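Local structure of Lpg2148(MvcA) (Legionella pneumophila subsp. pneumophila str. Philadelphia 1, 6K11) at residues A[129-141]-A[183-195]. The protein probably acts as a ubiquitin-directed deamidase-type effector that reverses ubiquitination of the host conjugating enzyme UBE2N. Sequence-based numbering, arbitrary orientation.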
ATOM      1  N   GLU A 129     -11.797   4.741  -3.274  1.00 39.60           N
ATOM      2  CA  GLU A 129     -12.988   5.039  -2.485  1.00 42.07           C
ATOM      3  C   GLU A 129     -13.819   3.771  -2.353  1.00 40.29           C
ATOM      4  O   GLU A 129     -14.286   3.216  -3.355  1.00 40.31           O
ATOM      5  CB  GLU A 129     -13.796   6.163  -3.124  1.00 40.09           C
ATOM      6  CG  GLU A 129     -14.805   6.799  -2.182  1.00 42.80           C
ATOM      7  CD  GLU A 129     -15.712   7.779  -2.897  1.00 46.82           C
ATOM      8  OE1 GLU A 129     -15.982   7.553  -4.097  1.00 46.52           O
ATOM      9  OE2 GLU A 129     -16.155   8.767  -2.269  1.00 50.10           O
ATOM     10  N   ASP A 130     -13.999   3.315  -1.119  1.00 37.84           N
ATOM     11  CA  ASP A 130     -14.534   1.983  -0.842  1.00 38.08           C
ATOM     12  C   ASP A 130     -15.587   2.062   0.264  1.00 38.35           C
ATOM     13  O   ASP A 130     -15.390   1.536   1.364  1.00 38.82           O
ATOM     14  CB  ASP A 130     -13.389   1.044  -0.451  1.00 39.29           C
ATOM     15  CG  ASP A 130     -13.824  -0.397  -0.322  1.00 44.35           C
ATOM     16  OD1 ASP A 130     -14.694  -0.829  -1.108  1.00 46.06           O
ATOM     17  OD2 ASP A 130     -13.282  -1.099   0.556  1.00 44.65           O
ATOM     18  N   PRO A 131     -16.730   2.698  -0.002  1.00 38.05           N
ATOM     19  CA  PRO A 131     -17.795   2.790   1.038  1.00 40.08           C
ATOM     20  C   PRO A 131     -18.446   1.436   1.268  1.00 39.61           C
ATOM     21  O   PRO A 131     -18.319   0.532   0.424  1.00 38.73           O
ATOM     22  CB  PRO A 131     -18.792   3.795   0.439  1.00 38.64           C
ATOM     23  CG  PRO A 131     -18.604   3.655  -1.059  1.00 43.20           C
ATOM     24  CD  PRO A 131     -17.134   3.348  -1.266  1.00 37.26           C
ATOM     25  N   PRO A 132     -19.144   1.245   2.396  1.00 35.65           N
ATOM     26  CA  PRO A 132     -19.857  -0.020   2.609  1.00 36.03           C
ATOM     27  C   PRO A 132     -20.956  -0.192   1.575  1.00 36.92           C
ATOM     28  O   PRO A 132     -21.512   0.778   1.063  1.00 36.41           O
ATOM     29  CB  PRO A 132     -20.440   0.123   4.020  1.00 36.25           C
ATOM     30  CG  PRO A 132     -20.601   1.611   4.197  1.00 36.50           C
ATOM     31  CD  PRO A 132     -19.405   2.213   3.483  1.00 36.03           C
ATOM     32  N   ILE A 133     -21.255  -1.447   1.249  1.00 36.23           N
ATOM     33  CA  ILE A 133     -22.263  -1.746   0.240  1.00 40.97           C
ATOM     34  C   ILE A 133     -23.331  -2.700   0.743  1.00 41.92           C
ATOM     35  O   ILE A 133     -24.276  -2.991   0.004  1.00 38.25           O
ATOM     36  CB  ILE A 133     -21.639  -2.308  -1.056  1.00 42.31           C
ATOM     37  CG1 ILE A 133     -20.838  -3.576  -0.768  1.00 42.15           C
ATOM     38  CG2 ILE A 133     -20.785  -1.253  -1.767  1.00 44.15           C
ATOM     39  CD1 ILE A 133     -20.699  -4.518  -1.994  1.00 48.80           C
ATOM     40  N   VAL A 134     -23.206  -3.231   1.960  1.00 39.97           N
ATOM     41  CA  VAL A 134     -24.253  -4.100   2.482  1.00 40.38           C
ATOM     42  C   VAL A 134     -24.643  -3.687   3.895  1.00 41.01           C
ATOM     43  O   VAL A 134     -23.861  -3.100   4.654  1.00 34.88           O
ATOM     44  CB  VAL A 134     -23.885  -5.606   2.458  1.00 41.74           C
ATOM     45  CG1 VAL A 134     -23.563  -6.097   1.023  1.00 42.15           C
ATOM     46  CG2 VAL A 134     -22.769  -5.921   3.419  1.00 43.54           C
ATOM     47  N   LEU A 135     -25.887  -4.013   4.232  1.00 38.92           N
ATOM     48  CA  LEU A 135     -26.437  -3.928   5.572  1.00 39.44           C
ATOM     49  C   LEU A 135     -26.583  -5.349   6.102  1.00 41.46           C
ATOM     50  O   LEU A 135     -27.004  -6.248   5.364  1.00 41.89           O
ATOM     51  CB  LEU A 135     -27.801  -3.219   5.548  1.00 38.30           C
ATOM     52  CG  LEU A 135     -28.748  -3.471   6.714  1.00 40.29           C
ATOM     53  CD1 LEU A 135     -28.198  -2.821   7.979  1.00 40.99           C
ATOM     54  CD2 LEU A 135     -30.145  -2.951   6.395  1.00 43.74           C
ATOM     55  N   VAL A 136     -26.211  -5.565   7.361  1.00 37.70           N
ATOM     56  CA  VAL A 136     -26.329  -6.878   7.995  1.00 36.89           C
ATOM     57  C   VAL A 136     -27.248  -6.748   9.198  1.00 41.92           C
ATOM     58  O   VAL A 136     -26.961  -5.982  10.127  1.00 38.88           O
ATOM     59  CB  VAL A 136     -24.969  -7.450   8.428  1.00 39.47           C
ATOM     60  CG1 VAL A 136     -25.163  -8.768   9.178  1.00 41.68           C
ATOM     61  CG2 VAL A 136     -24.022  -7.623   7.219  1.00 43.13           C
ATOM     62  N   LYS A 137     -28.335  -7.512   9.193  1.00 37.87           N
ATOM     63  CA  LYS A 137     -29.228  -7.602  10.339  1.00 41.14           C
ATOM     64  C   LYS A 137     -28.762  -8.751  11.226  1.00 46.56           C
ATOM     65  O   LYS A 137     -28.619  -9.884  10.755  1.00 45.11           O
ATOM     66  CB  LYS A 137     -30.665  -7.822   9.876  1.00 42.58           C
ATOM     67  CG  LYS A 137     -31.664  -7.827  10.975  1.00 45.26           C
ATOM     68  CD  LYS A 137     -33.056  -7.995  10.395  1.00 44.27           C
ATOM     69  CE  LYS A 137     -33.956  -8.745  11.353  1.00 45.82           C
ATOM     70  NZ  LYS A 137     -35.331  -8.865  10.794  1.00 45.23           N
ATOM     71  N   THR A 138     -28.509  -8.459  12.498  1.00 43.16           N
ATOM     72  CA  THR A 138     -28.017  -9.473  13.418  1.00 50.60           C
ATOM     73  C   THR A 138     -28.564  -9.236  14.817  1.00 52.75           C
ATOM     74  O   THR A 138     -28.667  -8.094  15.277  1.00 49.59           O
ATOM     75  CB  THR A 138     -26.482  -9.504  13.470  1.00 53.00           C
ATOM     76  OG1 THR A 138     -26.058 -10.389  14.519  1.00 56.64           O
ATOM     77  CG2 THR A 138     -25.920  -8.103  13.711  1.00 49.99           C
ATOM     78  N   LYS A 139     -28.917 -10.329  15.485  1.00 54.88           N
ATOM     79  CA  LYS A 139     -29.303 -10.256  16.883  1.00 57.19           C
ATOM     80  C   LYS A 139     -28.124  -9.786  17.725  1.00 59.95           C
ATOM     81  O   LYS A 139     -26.960 -10.052  17.412  1.00 59.84           O
ATOM     82  CB  LYS A 139     -29.785 -11.623  17.372  1.00 60.42           C
ATOM     83  CG  LYS A 139     -31.163 -12.025  16.838  1.00 60.08           C
ATOM     84  CD  LYS A 139     -31.749 -13.198  17.623  1.00 66.96           C
ATOM     85  CE  LYS A 139     -33.195 -13.497  17.210  1.00 66.90           C
ATOM     86  NZ  LYS A 139     -34.064 -12.279  17.157  1.00 68.18           N
ATOM     87  N   ASN A 140     -28.443  -9.067  18.803  1.00 57.88           N
ATOM     88  CA  ASN A 140     -27.405  -8.601  19.714  1.00 62.00           C
ATOM     89  C   ASN A 140     -26.569  -9.758  20.246  1.00 66.11           C
ATOM     90  O   ASN A 140     -25.350  -9.624  20.402  1.00 66.14           O
ATOM     91  CB  ASN A 140     -28.042  -7.820  20.864  1.00 60.04           C
ATOM     92  CG  ASN A 140     -27.070  -6.889  21.540  1.00 66.06           C
ATOM     93  OD1 ASN A 140     -25.936  -7.263  21.840  1.00 70.65           O
ATOM     94  ND2 ASN A 140     -27.501  -5.655  21.773  1.00 66.10           N
ATOM     95  N   GLU A 141     -27.199 -10.910  20.488  1.00 67.24           N
ATOM     96  CA  GLU A 141     -26.493 -12.048  21.072  1.00 68.76           C
ATOM     97  C   GLU A 141     -25.321 -12.516  20.213  1.00 66.51           C
ATOM     98  O   GLU A 141     -24.335 -13.033  20.751  1.00 67.79           O
ATOM     99  CB  GLU A 141     -27.484 -13.188  21.298  1.00 68.99           C
ATOM    100  CG  GLU A 141     -28.850 -12.683  21.755  1.00 75.79           C
ATOM    101  CD  GLU A 141     -29.978 -13.641  21.415  1.00 78.96           C
ATOM    102  OE1 GLU A 141     -31.074 -13.163  21.030  1.00 78.17           O
ATOM    103  OE2 GLU A 141     -29.774 -14.866  21.540  1.00 81.47           O
ATOM    104  N   PHE A 183     -35.475  -3.021  12.835  1.00 38.39           N
ATOM    105  CA  PHE A 183     -35.064  -4.421  12.875  1.00 41.96           C
ATOM    106  C   PHE A 183     -36.219  -5.334  12.479  1.00 43.58           C
ATOM    107  O   PHE A 183     -36.065  -6.230  11.635  1.00 41.96           O
ATOM    108  CB  PHE A 183     -34.550  -4.752  14.275  1.00 41.63           C
ATOM    109  CG  PHE A 183     -34.064  -6.168  14.456  1.00 44.15           C
ATOM    110  CD1 PHE A 183     -34.939  -7.173  14.842  1.00 45.68           C
ATOM    111  CD2 PHE A 183     -32.726  -6.484  14.292  1.00 43.50           C
ATOM    112  CE1 PHE A 183     -34.494  -8.466  15.038  1.00 47.42           C
ATOM    113  CE2 PHE A 183     -32.273  -7.776  14.489  1.00 47.63           C
ATOM    114  CZ  PHE A 183     -33.163  -8.769  14.866  1.00 47.98           C
ATOM    115  N   ASN A 184     -37.392  -5.102  13.059  1.00 42.83           N
ATOM    116  CA  ASN A 184     -38.555  -5.936  12.782  1.00 45.03           C
ATOM    117  C   ASN A 184     -39.260  -5.573  11.477  1.00 42.64           C
ATOM    118  O   ASN A 184     -40.147  -6.311  11.045  1.00 47.00           O
ATOM    119  CB  ASN A 184     -39.518  -5.855  13.971  1.00 42.90           C
ATOM    120  CG  ASN A 184     -38.965  -6.548  15.199  1.00 47.37           C
ATOM    121  OD1 ASN A 184     -38.767  -5.926  16.241  1.00 52.08           O
ATOM    122  ND2 ASN A 184     -38.686  -7.846  15.075  1.00 47.98           N
ATOM    123  N   ALA A 185     -38.891  -4.469  10.828  1.00 40.99           N
ATOM    124  CA  ALA A 185     -39.449  -4.128   9.524  1.00 38.78           C
ATOM    125  C   ALA A 185     -38.681  -4.757   8.369  1.00 44.54           C
ATOM    126  O   ALA A 185     -39.151  -4.713   7.222  1.00 45.11           O
ATOM    127  CB  ALA A 185     -39.478  -2.606   9.334  1.00 46.35           C
ATOM    128  N   ILE A 186     -37.514  -5.334   8.636  1.00 42.94           N
ATOM    129  CA  ILE A 186     -36.679  -5.927   7.604  1.00 41.67           C
ATOM    130  C   ILE A 186     -36.776  -7.443   7.723  1.00 41.32           C
ATOM    131  O   ILE A 186     -36.928  -7.978   8.828  1.00 42.32           O
ATOM    132  CB  ILE A 186     -35.235  -5.402   7.727  1.00 39.49           C
ATOM    133  CG1 ILE A 186     -35.244  -3.900   7.417  1.00 42.92           C
ATOM    134  CG2 ILE A 186     -34.281  -6.148   6.792  1.00 41.40           C
ATOM    135  CD1 ILE A 186     -33.934  -3.167   7.614  1.00 40.08           C
ATOM    136  N   GLY A 187     -36.745  -8.126   6.577  1.00 45.14           N
ATOM    137  CA  GLY A 187     -36.873  -9.572   6.519  1.00 46.16           C
ATOM    138  C   GLY A 187     -35.719 -10.356   7.118  1.00 54.93           C
ATOM    139  O   GLY A 187     -35.027  -9.878   8.029  1.00 51.81           O
ATOM    140  N   ASP A 188     -35.489 -11.567   6.597  1.00 54.80           N
ATOM    141  CA  ASP A 188     -34.546 -12.506   7.194  1.00 55.04           C
ATOM    142  C   ASP A 188     -33.422 -12.916   6.256  1.00 53.64           C
ATOM    143  O   ASP A 188     -32.745 -13.911   6.530  1.00 55.17           O
ATOM    144  CB  ASP A 188     -35.271 -13.764   7.683  1.00 60.26           C
ATOM    145  CG  ASP A 188     -36.504 -13.447   8.492  1.00 62.30           C
ATOM    146  OD1 ASP A 188     -36.367 -12.788   9.545  1.00 66.45           O
ATOM    147  OD2 ASP A 188     -37.609 -13.858   8.072  1.00 69.00           O
ATOM    148  N   SER A 189     -33.204 -12.195   5.159  1.00 54.39           N
ATOM    149  CA  SER A 189     -32.074 -12.516   4.301  1.00 55.34           C
ATOM    150  C   SER A 189     -30.762 -12.255   5.040  1.00 55.52           C
ATOM    151  O   SER A 189     -30.715 -11.559   6.063  1.00 52.00           O
ATOM    152  CB  SER A 189     -32.130 -11.711   3.001  1.00 54.42           C
ATOM    153  OG  SER A 189     -33.385 -11.881   2.359  1.00 57.94           O
ATOM    154  N   ALA A 190     -29.685 -12.850   4.520  1.00 53.35           N
ATOM    155  CA  ALA A 190     -28.398 -12.763   5.202  1.00 55.19           C
ATOM    156  C   ALA A 190     -27.861 -11.337   5.197  1.00 50.26           C
ATOM    157  O   ALA A 190     -27.363 -10.848   6.216  1.00 53.35           O
ATOM    158  CB  ALA A 190     -27.393 -13.715   4.550  1.00 55.91           C
ATOM    159  N   GLU A 191     -27.941 -10.666   4.053  1.00 51.04           N
ATOM    160  CA  GLU A 191     -27.456  -9.308   3.887  1.00 51.29           C
ATOM    161  C   GLU A 191     -28.384  -8.580   2.930  1.00 49.91           C
ATOM    162  O   GLU A 191     -29.110  -9.200   2.149  1.00 49.67           O
ATOM    163  CB  GLU A 191     -26.031  -9.273   3.332  1.00 51.71           C
ATOM    164  CG  GLU A 191     -25.048 -10.167   4.057  1.00 56.58           C
ATOM    165  CD  GLU A 191     -23.610  -9.864   3.681  1.00 54.95           C
ATOM    166  OE1 GLU A 191     -22.775  -9.770   4.606  1.00 52.73           O
ATOM    167  OE2 GLU A 191     -23.327  -9.717   2.465  1.00 57.25           O
ATOM    168  N   TYR A 192     -28.335  -7.255   2.981  1.00 42.08           N
ATOM    169  CA  TYR A 192     -29.125  -6.416   2.096  1.00 42.97           C
ATOM    170  C   TYR A 192     -28.234  -5.363   1.463  1.00 45.99           C
ATOM    171  O   TYR A 192     -27.365  -4.787   2.128  1.00 41.48           O
ATOM    172  CB  TYR A 192     -30.284  -5.756   2.849  1.00 46.18           C
ATOM    173  CG  TYR A 192     -31.290  -6.756   3.380  1.00 46.25           C
ATOM    174  CD1 TYR A 192     -31.080  -7.409   4.590  1.00 48.21           C
ATOM    175  CD2 TYR A 192     -32.443  -7.064   2.655  1.00 49.39           C
ATOM    176  CE1 TYR A 192     -32.000  -8.338   5.080  1.00 45.80           C
ATOM    177  CE2 TYR A 192     -33.367  -7.987   3.138  1.00 48.80           C
ATOM    178  CZ  TYR A 192     -33.134  -8.619   4.346  1.00 50.85           C
ATOM    179  OH  TYR A 192     -34.044  -9.534   4.820  1.00 51.23           O
ATOM    180  N   SER A 193     -28.447  -5.125   0.174  1.00 43.09           N
ATOM    181  CA  SER A 193     -27.648  -4.142  -0.541  1.00 47.58           C
ATOM    182  C   SER A 193     -28.051  -2.727  -0.146  1.00 48.32           C
ATOM    183  O   SER A 193     -29.232  -2.436   0.068  1.00 48.38           O
ATOM    184  CB  SER A 193     -27.811  -4.323  -2.054  1.00 47.46           C
ATOM    185  OG  SER A 193     -26.982  -3.411  -2.764  1.00 50.98           O
ATOM    186  N   LEU A 194     -27.059  -1.844  -0.044  1.00 45.55           N
ATOM    187  CA  LEU A 194     -27.293  -0.427   0.186  1.00 44.91           C
ATOM    188  C   LEU A 194     -27.314   0.374  -1.110  1.00 53.12           C
ATOM    189  O   LEU A 194     -27.449   1.604  -1.061  1.00 48.96           O
ATOM    190  CB  LEU A 194     -26.210   0.144   1.120  1.00 43.81           C
ATOM    191  CG  LEU A 194     -25.939  -0.525   2.468  1.00 40.82           C
ATOM    192  CD1 LEU A 194     -24.674   0.067   3.097  1.00 42.07           C
ATOM    193  CD2 LEU A 194     -27.122  -0.342   3.408  1.00 39.02           C
ATOM    194  N   CYS A 195     -27.180  -0.290  -2.263  1.00 49.43           N
ATOM    195  CA  CYS A 195     -26.983   0.381  -3.541  1.00 56.45           C
ATOM    196  C   CYS A 195     -28.082   0.127  -4.559  1.00 59.19           C
ATOM    197  O   CYS A 195     -28.053   0.747  -5.629  1.00 59.67           O
ATOM    198  CB  CYS A 195     -25.654  -0.053  -4.176  1.00 56.53           C
ATOM    199  SG  CYS A 195     -24.340  -0.304  -2.995  1.00 63.54           S
TER
HETATM  200  O   HOH W   1     -24.624  -4.126  -2.440  1.00 43.54           O
HETATM  201  O   HOH W   2     -28.975  -9.287   7.112  1.00 48.79           O
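K137 crosses the F183 ring at about a right angle, laying its CE over the centre of one face, 3.6 Å from the ring centroid, while the backbone of T138 lies at the ring's edge. The ring of Y192 receives I186 CG2 on one face, displaced toward the rim, and has L135 O near its plane at the edge. K137 shows how one lysine can gather several carbonyls: CG stands anti to the backbone N (chi1 -176°), the chain stays extended through chi2 and then bends at chi3 (149°), and NZ reaches F183 O at 2.9 Å, I186 O at 2.7 Å and G187 O at 3.0 Å. The ammonium also makes a cation-pi contact with F183. Alongside, L135 and Y192 exchange two backbone bonds, L135 N to Y192 O (2.7 Å) and Y192 N to L135 O; beyond the paired residues a single bond, L194 N to I133 O, comes from above the carbonyl plane. L194 CD2 packs on L135 CB at 3.6 Å, whereas the carboxylate of E191 lies against V134 and V136 and forms a salt bridge with K152. Helix 206-220 covers I186 and Y192. The whole is an antiparallel edge-strand pairing: 192-193 borders 134-137 in the mixed sheet of the MvcA insertion domain, with K137 joining its strand to the F183-G187 segment that leads toward 192-193.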